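Local coordinates for protein Bd3459 (Bdellovibrio bacteriovorus, PDB 5CEC) that probably cleaves peptide cross-links of cell walls as a predatory endopeptidase of the D-Ala-D-Ala carboxypeptidase (S13) family, and is bound by the ankyrin-repeat immunity protein Bd3460, at residues Ser126-Met131 against Ser433-Ala438. The protein carries 1 engineered substitution. Residues are numbered along the deposited sequence; the frame is centred on the assembly and turned at random.
Sequences SELNRM and SYLTKA
Y434 turns the edge of its ring to the carboxylate of E127, with Y434 CD1 3.3 Å from E127 OE2 and the two planes 56° apart. The two side chains cross at about a right angle, and the Y434 hydroxyl is hydrogen-bonded to the backbone N of Q204. R130 NH2 passes 3.8 Å from Y434 CB.

At L435 the backbone N donates to E127 OE1 at 2.8 Å, meeting that oxygen on its anti side; this is the one hydrogen bond between the two segments. R130 NH2 uses the syn lone pair of E127 OE1, at 2.7 Å and nearly straight (174°). R130 NE reaches E127 OE2 at 2.9 Å, completing a side-on salt bridge inside the helix, between residues three apart. A bend at chi2 (-65°) in E127 brings its carboxylate to the arginine and to the L435 amide. The L435 side chain goes to the apolar side of the helix end: L435 CD1 lies 3.6 Å from M131 SD and 4.0 Å from L128 CD2, and L235 of strand 231-236 adds to the packing.

T436 turns its hydroxyl back onto Y434 O, while its backbone pairs with V234, making 436-437 an edge strand of the mixed sheet against which helix 118-130 packs.

Three N-H donors thus share one carboxylate, which would be expected to favour its ionised form; the arginine holds it in place to receive the amide of the C-terminal segment.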
ATOM      1  N   SER A 126     -21.457  17.598   2.124  1.00 18.41           N
ATOM      2  CA  SER A 126     -21.646  18.415   0.916  1.00 18.55           C
ATOM      3  C   SER A 126     -23.016  18.121   0.251  1.00 18.98           C
ATOM      4  O   SER A 126     -23.761  19.037  -0.116  1.00 19.95           O
ATOM      5  CB  SER A 126     -20.519  18.145  -0.081  1.00 19.69           C
ATOM      6  OG  SER A 126     -20.778  18.761  -1.315  1.00 20.45           O
ATOM      7  N   GLU A 127     -23.349  16.848   0.137  1.00 17.70           N
ATOM      8  CA  GLU A 127     -24.624  16.453  -0.457  1.00 18.88           C
ATOM      9  C   GLU A 127     -25.817  16.877   0.375  1.00 18.98           C
ATOM     10  O   GLU A 127     -26.811  17.331  -0.191  1.00 20.01           O
ATOM     11  CB  GLU A 127     -24.663  14.939  -0.669  1.00 17.83           C
ATOM     12  CG  GLU A 127     -23.839  14.517  -1.880  1.00 18.45           C
ATOM     13  CD  GLU A 127     -24.433  15.082  -3.147  1.00 19.68           C
ATOM     14  OE1 GLU A 127     -25.450  14.530  -3.587  1.00 20.65           O
ATOM     15  OE2 GLU A 127     -23.979  16.148  -3.643  1.00 21.61           O
ATOM     16  N   LEU A 128     -25.750  16.708   1.696  1.00 18.71           N
ATOM     17  CA  LEU A 128     -26.831  17.189   2.560  1.00 19.50           C
ATOM     18  C   LEU A 128     -27.035  18.679   2.326  1.00 19.98           C
ATOM     19  O   LEU A 128     -28.177  19.130   2.123  1.00 20.32           O
ATOM     20  CB  LEU A 128     -26.548  16.877   4.038  1.00 20.35           C
ATOM     21  CG  LEU A 128     -26.586  15.381   4.395  1.00 20.24           C
ATOM     22  CD1 LEU A 128     -26.003  15.168   5.782  1.00 21.73           C
ATOM     23  CD2 LEU A 128     -27.964  14.782   4.321  1.00 22.30           C
ATOM     24  N   ASN A 129     -25.933  19.434   2.331  1.00 20.40           N
ATOM     25  CA  ASN A 129     -26.031  20.870   2.071  1.00 20.17           C
ATOM     26  C   ASN A 129     -26.622  21.196   0.692  1.00 21.42           C
ATOM     27  O   ASN A 129     -27.425  22.120   0.564  1.00 23.60           O
ATOM     28  CB  ASN A 129     -24.676  21.561   2.225  1.00 20.82           C
ATOM     29  CG  ASN A 129     -24.201  21.698   3.668  1.00 21.70           C
ATOM     30  OD1 ASN A 129     -23.137  22.278   3.871  1.00 25.37           O
ATOM     31  ND2 ASN A 129     -24.942  21.205   4.647  1.00 22.50           N
ATOM     32  N   ARG A 130     -26.226  20.423  -0.323  1.00 21.84           N
ATOM     33  CA  ARG A 130     -26.799  20.595  -1.664  1.00 23.83           C
ATOM     34  C   ARG A 130     -28.320  20.429  -1.648  1.00 24.83           C
ATOM     35  O   ARG A 130     -29.015  21.123  -2.389  1.00 29.91           O
ATOM     36  CB  ARG A 130     -26.161  19.615  -2.651  1.00 24.78           C
ATOM     37  CG  ARG A 130     -26.538  19.879  -4.102  1.00 28.40           C
ATOM     38  CD  ARG A 130     -25.790  19.008  -5.085  1.00 30.08           C
ATOM     39  NE  ARG A 130     -26.107  17.587  -4.899  1.00 32.07           N
ATOM     40  CZ  ARG A 130     -27.138  16.928  -5.438  1.00 35.80           C
ATOM     41  NH1 ARG A 130     -28.034  17.540  -6.235  1.00 40.48           N
ATOM     42  NH2 ARG A 130     -27.286  15.630  -5.170  1.00 36.37           N
ATOM     43  N   MET A 131     -28.807  19.525  -0.783  1.00 23.89           N
ATOM     44  CA  MET A 131     -30.231  19.278  -0.575  1.00 25.48           C
ATOM     45  C   MET A 131     -30.909  20.244   0.393  1.00 24.51           C
ATOM     46  O   MET A 131     -32.072  20.050   0.725  1.00 25.73           O
ATOM     47  CB  MET A 131     -30.441  17.863  -0.026  1.00 27.56           C
ATOM     48  CG  MET A 131     -29.898  16.782  -0.894  1.00 30.97           C
ATOM     49  SD  MET A 131     -30.848  15.332  -0.511  1.00 42.41           S
ATOM     50  CE  MET A 131     -32.260  15.670  -1.563  1.00 41.39           C
ATOM     51  N   SER A 433     -22.423   8.779  -7.023  1.00 19.12           N
ATOM     52  CA  SER A 433     -22.606   8.718  -5.584  1.00 19.16           C
ATOM     53  C   SER A 433     -23.508   9.784  -5.010  1.00 19.90           C
ATOM     54  O   SER A 433     -23.828   9.736  -3.829  1.00 19.58           O
ATOM     55  CB  SER A 433     -21.250   8.807  -4.872  1.00 17.98           C
ATOM     56  OG  SER A 433     -20.403   7.712  -5.229  1.00 17.25           O
ATOM     57  N   TYR A 434     -23.936  10.740  -5.830  1.00 19.28           N
ATOM     58  CA  TYR A 434     -24.796  11.801  -5.343  1.00 19.95           C
ATOM     59  C   TYR A 434     -26.028  11.238  -4.640  1.00 19.23           C
ATOM     60  O   TYR A 434     -26.586  10.220  -5.058  1.00 20.28           O
ATOM     61  CB  TYR A 434     -25.236  12.703  -6.476  1.00 19.89           C
ATOM     62  CG  TYR A 434     -24.107  13.453  -7.152  1.00 21.59           C
ATOM     63  CD1 TYR A 434     -23.470  14.501  -6.504  1.00 22.42           C
ATOM     64  CD2 TYR A 434     -23.703  13.150  -8.457  1.00 22.52           C
ATOM     65  CE1 TYR A 434     -22.474  15.224  -7.116  1.00 23.63           C
ATOM     66  CE2 TYR A 434     -22.693  13.870  -9.075  1.00 23.40           C
ATOM     67  CZ  TYR A 434     -22.071  14.896  -8.390  1.00 22.69           C
ATOM     68  OH  TYR A 434     -21.091  15.640  -8.980  1.00 24.85           O
ATOM     69  N   LEU A 435     -26.458  11.898  -3.575  1.00 19.69           N
ATOM     70  CA  LEU A 435     -27.649  11.468  -2.866  1.00 21.70           C
ATOM     71  C   LEU A 435     -28.834  11.543  -3.776  1.00 22.57           C
ATOM     72  O   LEU A 435     -29.132  12.605  -4.306  1.00 27.85           O
ATOM     73  CB  LEU A 435     -27.995  12.369  -1.712  1.00 27.44           C
ATOM     74  CG  LEU A 435     -27.500  12.186  -0.334  1.00 28.48           C
ATOM     75  CD1 LEU A 435     -28.093  13.245   0.595  1.00 25.30           C
ATOM     76  CD2 LEU A 435     -27.825  10.776   0.168  1.00 25.45           C
ATOM     77  N   THR A 436     -29.557  10.439  -3.874  1.00 21.87           N
ATOM     78  CA  THR A 436     -30.652  10.347  -4.826  1.00 22.77           C
ATOM     79  C   THR A 436     -31.801   9.563  -4.197  1.00 19.92           C
ATOM     80  O   THR A 436     -31.574   8.663  -3.397  1.00 21.16           O
ATOM     81  CB  THR A 436     -30.156   9.642  -6.086  1.00 27.51           C
ATOM     82  OG1 THR A 436     -28.914  10.250  -6.479  1.00 31.13           O
ATOM     83  CG2 THR A 436     -31.152   9.792  -7.207  1.00 29.50           C
ATOM     84  N   LYS A 437     -33.035   9.896  -4.549  1.00 22.91           N
ATOM     85  CA  LYS A 437     -34.172   9.124  -4.076  1.00 25.03           C
ATOM     86  C   LYS A 437     -34.031   7.687  -4.501  1.00 27.98           C
ATOM     87  O   LYS A 437     -33.619   7.404  -5.634  1.00 31.86           O
ATOM     88  CB  LYS A 437     -35.461   9.676  -4.666  1.00 32.45           C
ATOM     89  CG  LYS A 437     -36.026  10.878  -3.932  1.00 37.90           C
ATOM     90  CD  LYS A 437     -37.501  11.119  -4.303  1.00 42.49           C
ATOM     91  CE  LYS A 437     -38.424  10.054  -3.705  1.00 47.77           C
ATOM     92  NZ  LYS A 437     -39.849  10.195  -4.107  1.00 52.38           N
ATOM     93  N   ALA A 438     -34.412   6.778  -3.615  1.00 31.79           N
ATOM     94  CA  ALA A 438     -34.377   5.342  -3.911  1.00 38.04           C
ATOM     95  C   ALA A 438     -35.311   4.978  -5.063  1.00 39.80           C
ATOM     96  O   ALA A 438     -35.010   4.056  -5.843  1.00 46.51           O
ATOM     97  CB  ALA A 438     -34.741   4.545  -2.669  1.00 40.16           C
TER